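PDB 6DQX: ribonucleoside-diphosphate reductase, alpha chain, which probably catalyses the reduction of ribonucleoside diphosphates to 2'-deoxyribonucleotides as the alpha subunit of a class Id ribonucleotide reductase. Local coordinates for residues A[274-279]-A[519-524]; A[348-353]-A[412-417]; A[508-513]-A[545-550]. All blocks are in the same frame, centred on the assembly; numbering follows the deposited sequence.

Contact 1. Residues A[274-279]-A[519-524]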
# COMPACT_ATOMS: atom_id res chain seq x y z
N LEU A 274 -18.43 4.63 3.64
CA LEU A 274 -18.25 5.48 2.47
C LEU A 274 -19.41 6.47 2.26
O LEU A 274 -19.18 7.60 1.83
CB LEU A 274 -18.10 4.60 1.24
CG LEU A 274 -17.81 5.29 -0.09
CD1 LEU A 274 -16.43 5.90 -0.04
CD2 LEU A 274 -17.90 4.27 -1.22
N CYS A 275 -20.65 6.04 2.54
CA CYS A 275 -21.84 6.85 2.27
C CYS A 275 -22.54 7.48 3.49
O CYS A 275 -23.51 8.21 3.30
CB CYS A 275 -22.83 6.03 1.46
SG CYS A 275 -22.14 5.52 -0.14
N THR A 276 -21.98 7.24 4.68
CA THR A 276 -22.33 7.87 5.98
C THR A 276 -23.59 7.34 6.66
O THR A 276 -23.98 7.88 7.70
CB THR A 276 -22.39 9.43 5.98
OG1 THR A 276 -23.60 9.88 5.35
CG2 THR A 276 -21.20 10.05 5.27
N GLU A 277 -24.19 6.27 6.15
CA GLU A 277 -25.41 5.70 6.76
C GLU A 277 -25.13 4.57 7.76
O GLU A 277 -26.01 4.18 8.54
CB GLU A 277 -26.35 5.17 5.68
CG GLU A 277 -26.14 3.72 5.20
CD GLU A 277 -25.08 3.54 4.13
OE1 GLU A 277 -24.34 4.49 3.83
OE2 GLU A 277 -25.04 2.45 3.53
N ILE A 278 -23.92 3.99 7.71
CA ILE A 278 -23.62 2.85 8.58
C ILE A 278 -23.16 3.32 9.95
O ILE A 278 -22.46 4.33 10.07
CB ILE A 278 -22.56 1.93 7.91
CG1 ILE A 278 -23.13 1.38 6.58
CG2 ILE A 278 -22.12 0.80 8.83
CD1 ILE A 278 -24.29 0.41 6.74
N MET A 279 -23.55 2.58 10.98
CA MET A 279 -23.22 2.91 12.39
C MET A 279 -22.90 1.62 13.11
O MET A 279 -23.72 1.09 13.88
CB MET A 279 -24.38 3.65 13.08
CG MET A 279 -24.79 4.93 12.36
SD MET A 279 -23.61 6.22 12.70
CE MET A 279 -23.74 7.30 11.29
N GLY A 519 -27.91 4.54 10.59
CA GLY A 519 -27.99 5.96 10.24
C GLY A 519 -28.64 6.22 8.93
O GLY A 519 -29.35 5.36 8.35
N GLN A 520 -28.41 7.44 8.43
CA GLN A 520 -29.05 7.89 7.24
C GLN A 520 -28.11 8.79 6.42
O GLN A 520 -27.52 9.70 6.98
CB GLN A 520 -30.31 8.75 7.58
CG GLN A 520 -31.33 8.10 8.48
CD GLN A 520 -32.41 9.11 8.82
OE1 GLN A 520 -33.11 9.60 7.92
NE2 GLN A 520 -32.52 9.48 10.09
N SER A 521 -27.99 8.50 5.12
CA SER A 521 -27.18 9.36 4.22
C SER A 521 -28.00 10.56 3.83
O SER A 521 -28.91 10.44 3.02
CB SER A 521 -26.76 8.60 2.96
OG SER A 521 -26.15 7.39 3.35
N ILE A 522 -27.68 11.69 4.42
CA ILE A 522 -28.45 12.89 4.25
C ILE A 522 -27.62 13.94 3.55
O ILE A 522 -26.66 14.49 4.12
CB ILE A 522 -28.98 13.39 5.60
CG1 ILE A 522 -29.89 12.33 6.23
CG2 ILE A 522 -29.63 14.78 5.45
CD1 ILE A 522 -31.23 12.07 5.51
N ASN A 523 -28.04 14.22 2.33
CA ASN A 523 -27.53 15.34 1.52
C ASN A 523 -28.38 16.57 1.72
O ASN A 523 -29.57 16.47 2.03
CB ASN A 523 -27.54 14.96 0.03
CG ASN A 523 -26.57 13.84 -0.31
OD1 ASN A 523 -25.45 13.84 0.18
ND2 ASN A 523 -26.99 12.90 -1.17
N ILE A 524 -27.78 17.74 1.54
CA ILE A 524 -28.54 18.99 1.50
C ILE A 524 -28.07 19.76 0.27
O ILE A 524 -26.99 19.48 -0.28
CB ILE A 524 -28.39 19.85 2.78
CG1 ILE A 524 -26.94 20.27 3.02
CG2 ILE A 524 -28.92 19.12 4.01
CD1 ILE A 524 -26.80 21.32 4.11
O HOH W 1 -25.42 11.70 6.21
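The backbones of Glu277 and Gln520 come within 4.3 Å between their CA atoms, where two loops without regular secondary structure meet near the centre of the chain. Residues 274-279, with the sequence Leu-Cys-Thr-Glu-Ile-Met, correspond, by family sequence, to the finger loop of the ribonucleotide reductase barrel, the loop that in this family runs through the middle of the ten-stranded barrel. Residues 519-524 run beside it into strand 524-525. Gly519, with no side chain, lies close against the finger: its N gives a weak hydrogen bond to Glu277 O, bent to 128° at the hydrogen, and Met279 CG rests against the same nitrogen.

The firmer grip is on Cys275 O. Ser521 OG donates to this carbonyl over 2.8 Å, standing 55° out of its plane rather than on a lone pair. Thr276 OG1 donates to it as well, from the other face, so the oxygen is held between two hydroxyls. Ser521 OG stands anti to its carbonyl carbon (chi1 -52°), and this directs it to Cys275 O and Glu277 CB, the latter at 3.2 Å. The Glu277 chain turns sharply at chi2, bringing OE1 to 3.5 Å from Ser521 OG without a hydrogen bond; OE1 is instead anchored by Asn273 ND2. Thr276 O is bound by Ser549 OG from strand 549-554, so the finger is also tied to a strand of the barrel sheet.

A water bridges the two loops. It donates to Thr276 OG1 at 2.7 Å and to Gln520 O, and accepts from Ile522 N at 2.9 Å, making Thr276 OG1 a donor to Cys275 O and an acceptor from the water at once.

Contact 2. Residues A[348-353]-A[412-417]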
# COMPACT_ATOMS: atom_id res chain seq x y z
N LEU A 348 -31.33 -2.74 6.04
CA LEU A 348 -32.50 -2.61 5.19
C LEU A 348 -32.86 -1.11 5.13
O LEU A 348 -32.97 -0.44 6.17
CB LEU A 348 -33.67 -3.42 5.76
CG LEU A 348 -35.01 -3.37 5.00
CD1 LEU A 348 -35.71 -4.72 5.11
CD2 LEU A 348 -35.92 -2.23 5.47
N GLY A 349 -33.03 -0.60 3.92
CA GLY A 349 -33.28 0.81 3.66
C GLY A 349 -34.58 1.05 2.93
O GLY A 349 -35.45 0.17 2.87
N VAL A 350 -34.68 2.23 2.30
CA VAL A 350 -35.88 2.64 1.58
C VAL A 350 -35.52 3.46 0.37
O VAL A 350 -34.41 3.99 0.27
CB VAL A 350 -36.83 3.54 2.46
CG1 VAL A 350 -37.22 2.78 3.71
CG2 VAL A 350 -36.18 4.87 2.81
N LEU A 351 -36.46 3.52 -0.57
CA LEU A 351 -36.45 4.55 -1.62
C LEU A 351 -37.88 4.94 -1.95
O LEU A 351 -38.82 4.35 -1.43
CB LEU A 351 -35.68 4.06 -2.86
CG LEU A 351 -35.96 2.65 -3.36
CD1 LEU A 351 -37.24 2.55 -4.14
CD2 LEU A 351 -34.78 2.17 -4.23
N GLY A 352 -38.03 6.00 -2.74
CA GLY A 352 -39.35 6.42 -3.18
C GLY A 352 -40.14 7.20 -2.16
O GLY A 352 -41.36 7.26 -2.26
N TRP A 353 -39.48 7.78 -1.15
CA TRP A 353 -40.18 8.63 -0.16
C TRP A 353 -40.91 9.80 -0.82
O TRP A 353 -42.11 10.00 -0.62
CB TRP A 353 -39.17 9.16 0.85
CG TRP A 353 -39.62 10.20 1.85
CD1 TRP A 353 -38.97 11.37 2.15
CD2 TRP A 353 -40.79 10.16 2.70
NE1 TRP A 353 -39.66 12.06 3.14
CE2 TRP A 353 -40.77 11.33 3.50
CE3 TRP A 353 -41.83 9.25 2.87
CZ2 TRP A 353 -41.78 11.63 4.44
CZ3 TRP A 353 -42.85 9.56 3.81
CH2 TRP A 353 -42.80 10.73 4.58
N MET A 412 -31.65 -1.71 10.20
CA MET A 412 -32.00 -0.63 9.26
C MET A 412 -30.98 0.46 9.08
O MET A 412 -30.37 0.92 10.04
CB MET A 412 -33.35 0.02 9.66
CG MET A 412 -34.54 -0.90 9.45
SD MET A 412 -36.10 -0.17 10.00
CE MET A 412 -36.19 1.08 8.72
N SER A 413 -30.85 0.92 7.84
CA SER A 413 -29.96 2.02 7.51
C SER A 413 -30.45 2.62 6.22
O SER A 413 -30.89 1.89 5.32
CB SER A 413 -28.51 1.51 7.33
OG SER A 413 -28.41 0.64 6.23
N ILE A 414 -30.31 3.93 6.07
CA ILE A 414 -30.85 4.59 4.86
C ILE A 414 -29.72 5.04 3.94
O ILE A 414 -29.25 6.17 4.00
CB ILE A 414 -31.83 5.75 5.21
CG1 ILE A 414 -32.85 5.32 6.26
CG2 ILE A 414 -32.47 6.31 3.95
CD1 ILE A 414 -33.65 4.08 5.91
N ALA A 415 -29.29 4.11 3.11
CA ALA A 415 -28.26 4.38 2.10
C ALA A 415 -28.76 5.24 0.92
O ALA A 415 -29.97 5.33 0.66
CB ALA A 415 -27.72 3.07 1.58
N PRO A 416 -27.83 5.82 0.14
CA PRO A 416 -28.21 6.48 -1.10
C PRO A 416 -28.67 5.42 -2.10
O PRO A 416 -28.26 4.27 -2.01
CB PRO A 416 -26.89 7.12 -1.58
CG PRO A 416 -25.97 7.07 -0.40
CD PRO A 416 -26.36 5.82 0.31
N THR A 417 -29.57 5.76 -3.00
CA THR A 417 -30.13 4.74 -3.91
C THR A 417 -30.25 5.26 -5.35
O THR A 417 -31.20 4.92 -6.04
CB THR A 417 -31.52 4.22 -3.45
OG1 THR A 417 -32.47 5.27 -3.56
CG2 THR A 417 -31.52 3.68 -2.05
O HOH W 2 -31.96 3.58 1.58
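Val350 turns its CG2 methyl onto the end of Ile414, which it meets at both CD1 and CG2, with CG2 to CD1 measuring 4.1 Å. The two side chains cross obliquely. Ile414 holds CG1 anti to its carbonyl carbon (chi1 -48°), and a bend at chi2 (-55°) then brings CD1 over Gly349 CA, 4.0 Å away. Leu380 of helix 367-395 packs on Val350 from outside the pair.

The strand 347-351 belongs to the barrel sheet, pairing in parallel with strand 288-296 through Gly349 and Leu351. On its other edge runs the loop 412-417, attached by a single bridge between Leu348 and Met412. Ser413 N donates to Leu348 O at 3.0 Å and is nearly straight at the hydrogen (159°). The same oxygen receives a CA-H...O contact from Met412 CA at 3.2 Å. Past Ile414 the loop draws away, and a water takes over: it accepts from Val350 N at 3.1 Å and donates to Ala415 O at 2.8 Å.

At the far end Thr417 comes back toward the strand. Its CG2 lies on Val350 O, while OG1 touches Leu351 CB at 3.5 Å; the hydroxyl has its polar partners elsewhere, in Ser430 N and Ser421 OG. Thr417 occupies the N-cap position of helix 418-423, though its side chain makes no capping bond; in relatives the start of this helix faces the phosphates of the substrate.

Across this buried seam the direct polar link is one backbone bond, with a water bridging Val350 N and Ala415 O. Because Leu348 O takes both an N-H and a CA-H, the loop is pinned at that bridge and packed by methyl groups beyond it.

Contact 3. Residues A[508-513]-A[545-550]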
# COMPACT_ATOMS: atom_id res chain seq x y z
N GLN A 508 -37.02 16.05 9.24
CA GLN A 508 -37.53 14.74 8.90
C GLN A 508 -36.55 13.62 9.21
O GLN A 508 -36.96 12.53 9.65
CB GLN A 508 -37.95 14.65 7.43
CG GLN A 508 -39.24 15.38 7.11
CD GLN A 508 -39.72 15.13 5.69
OE1 GLN A 508 -39.24 14.22 5.03
NE2 GLN A 508 -40.61 15.99 5.20
N ALA A 509 -35.26 13.87 8.97
CA ALA A 509 -34.22 12.88 9.31
C ALA A 509 -34.17 12.69 10.83
O ALA A 509 -34.12 11.54 11.32
CB ALA A 509 -32.85 13.29 8.73
N ALA A 510 -34.28 13.79 11.57
CA ALA A 510 -34.26 13.72 13.03
C ALA A 510 -35.46 12.95 13.55
O ALA A 510 -35.31 12.14 14.47
CB ALA A 510 -34.22 15.12 13.64
N GLN A 511 -36.62 13.19 12.94
CA GLN A 511 -37.85 12.53 13.35
C GLN A 511 -37.81 11.03 13.17
O GLN A 511 -38.20 10.30 14.08
CB GLN A 511 -39.05 13.13 12.64
CG GLN A 511 -40.39 12.52 13.02
CD GLN A 511 -41.52 12.87 12.06
OE1 GLN A 511 -41.31 13.19 10.89
NE2 GLN A 511 -42.75 12.81 12.58
N ARG A 512 -37.36 10.56 11.99
CA ARG A 512 -37.33 9.13 11.73
C ARG A 512 -36.14 8.39 12.40
O ARG A 512 -36.21 7.17 12.54
CB ARG A 512 -37.41 8.83 10.22
CG ARG A 512 -36.13 9.13 9.42
CD ARG A 512 -36.29 8.72 7.96
NE ARG A 512 -37.06 9.67 7.19
CZ ARG A 512 -36.58 10.75 6.56
NH1 ARG A 512 -35.29 11.08 6.58
NH2 ARG A 512 -37.40 11.52 5.89
N GLN A 513 -35.12 9.12 12.83
CA GLN A 513 -33.94 8.51 13.44
C GLN A 513 -34.25 7.62 14.62
O GLN A 513 -33.57 6.61 14.81
CB GLN A 513 -32.88 9.53 13.80
CG GLN A 513 -31.52 8.95 14.19
CD GLN A 513 -30.92 8.05 13.11
OE1 GLN A 513 -30.53 8.52 12.05
NE2 GLN A 513 -30.89 6.74 13.38
N LEU A 545 -30.43 18.08 17.08
CA LEU A 545 -31.59 17.21 16.88
C LEU A 545 -31.28 15.70 16.89
O LEU A 545 -32.19 14.91 16.83
CB LEU A 545 -32.33 17.61 15.61
CG LEU A 545 -33.01 18.98 15.66
CD1 LEU A 545 -33.75 19.26 14.37
CD2 LEU A 545 -33.96 19.08 16.86
N GLY A 546 -30.00 15.32 16.96
CA GLY A 546 -29.59 13.93 17.12
C GLY A 546 -29.16 13.22 15.85
O GLY A 546 -29.00 12.00 15.89
N LEU A 547 -28.99 13.94 14.73
CA LEU A 547 -28.51 13.31 13.48
C LEU A 547 -27.12 12.75 13.74
O LEU A 547 -26.32 13.35 14.47
CB LEU A 547 -28.44 14.28 12.29
CG LEU A 547 -29.70 14.36 11.44
CD1 LEU A 547 -30.83 14.88 12.29
CD2 LEU A 547 -29.51 15.22 10.21
N LYS A 548 -26.88 11.56 13.19
CA LYS A 548 -25.58 10.89 13.43
C LYS A 548 -24.55 11.27 12.36
O LYS A 548 -23.33 11.10 12.58
CB LYS A 548 -25.77 9.38 13.48
CG LYS A 548 -26.78 8.92 14.51
CD LYS A 548 -27.11 7.45 14.33
CE LYS A 548 -27.96 6.94 15.45
NZ LYS A 548 -28.34 5.51 15.33
N SER A 549 -25.02 11.78 11.22
CA SER A 549 -24.12 12.17 10.13
C SER A 549 -24.77 13.15 9.17
O SER A 549 -25.99 13.32 9.16
CB SER A 549 -23.64 10.94 9.35
OG SER A 549 -24.73 10.24 8.75
N ILE A 550 -23.93 13.80 8.39
CA ILE A 550 -24.33 14.54 7.19
C ILE A 550 -23.39 14.06 6.08
O ILE A 550 -22.19 13.87 6.31
CB ILE A 550 -24.21 16.07 7.36
CG1 ILE A 550 -25.24 16.62 8.35
CG2 ILE A 550 -24.37 16.77 6.01
CD1 ILE A 550 -26.67 16.57 7.87
O HOH W 3 -32.81 12.31 15.96
O HOH W 4 -28.76 10.42 11.45
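Gln513 of helix 502-513 reaches across to the loop before strand 549-554. Its CB is directed at that loop, and CG, anti to the backbone N (chi1 -169°), passes Gly546 O at 4.3 Å. A bend at chi2 then lays CD against Lys548 CE, 3.9 Å away, as the two chains cross. At the tip, OE1 accepts from a water at 2.7 Å that itself accepts from Lys548 N, and also takes a bond from Gln520 NE2. NE2 lies beside Lys548 CE and 3.4 Å from Lys548 NZ. Those two nitrogens are both donors and do not bond each other; each gives a hydrogen bond to Gln518 O.

One turn earlier the contact is apolar. Ala510 CB touches both Leu545 CB and Leu547 CD1, 3.7 Å from each, and Ala509 CB meets Leu547 CD2. A second water donates to Ala510 O and to Leu545 O, linking the helix to the chain just ahead of Gly546. There a Schellman motif closes the preceding helix, and the positive phi of Gly546 turns the chain toward strand 549-554 of the barrel sheet.

No direct hydrogen bond spans the two segments. Small alanine methyls let the leucines come close to the helix, and two waters and the shared carbonyl of Gln518 supply the polar links. The Gln513 amide, bonded at both its oxygen and its nitrogen, is thereby fixed in its rotation, and Lys548 is drawn in beside it.

Contacts 1 and 2 lie near the chain centre, with contact 3 farther out; centres are about 10 Å apart for contacts 1 and 2 and for contacts 1 and 3, and about 14 Å apart for contacts 2 and 3, which both reach the same barrel sheet. Contact 2 is nested within the long loop closed by contact 1, whereas contact 3 crosses contact 1 along the chain and follows contact 2. Segment 519-524 lies between the others: its backbone pairs with Ile414, and Gln520 NE2 binds Ala509 O. Trp353 NE1 joins contacts 2 and 3 directly through Gln508 OE1. Segments far apart in sequence thus hold the finger loop, through bonds from residues 519-521 and Ser549.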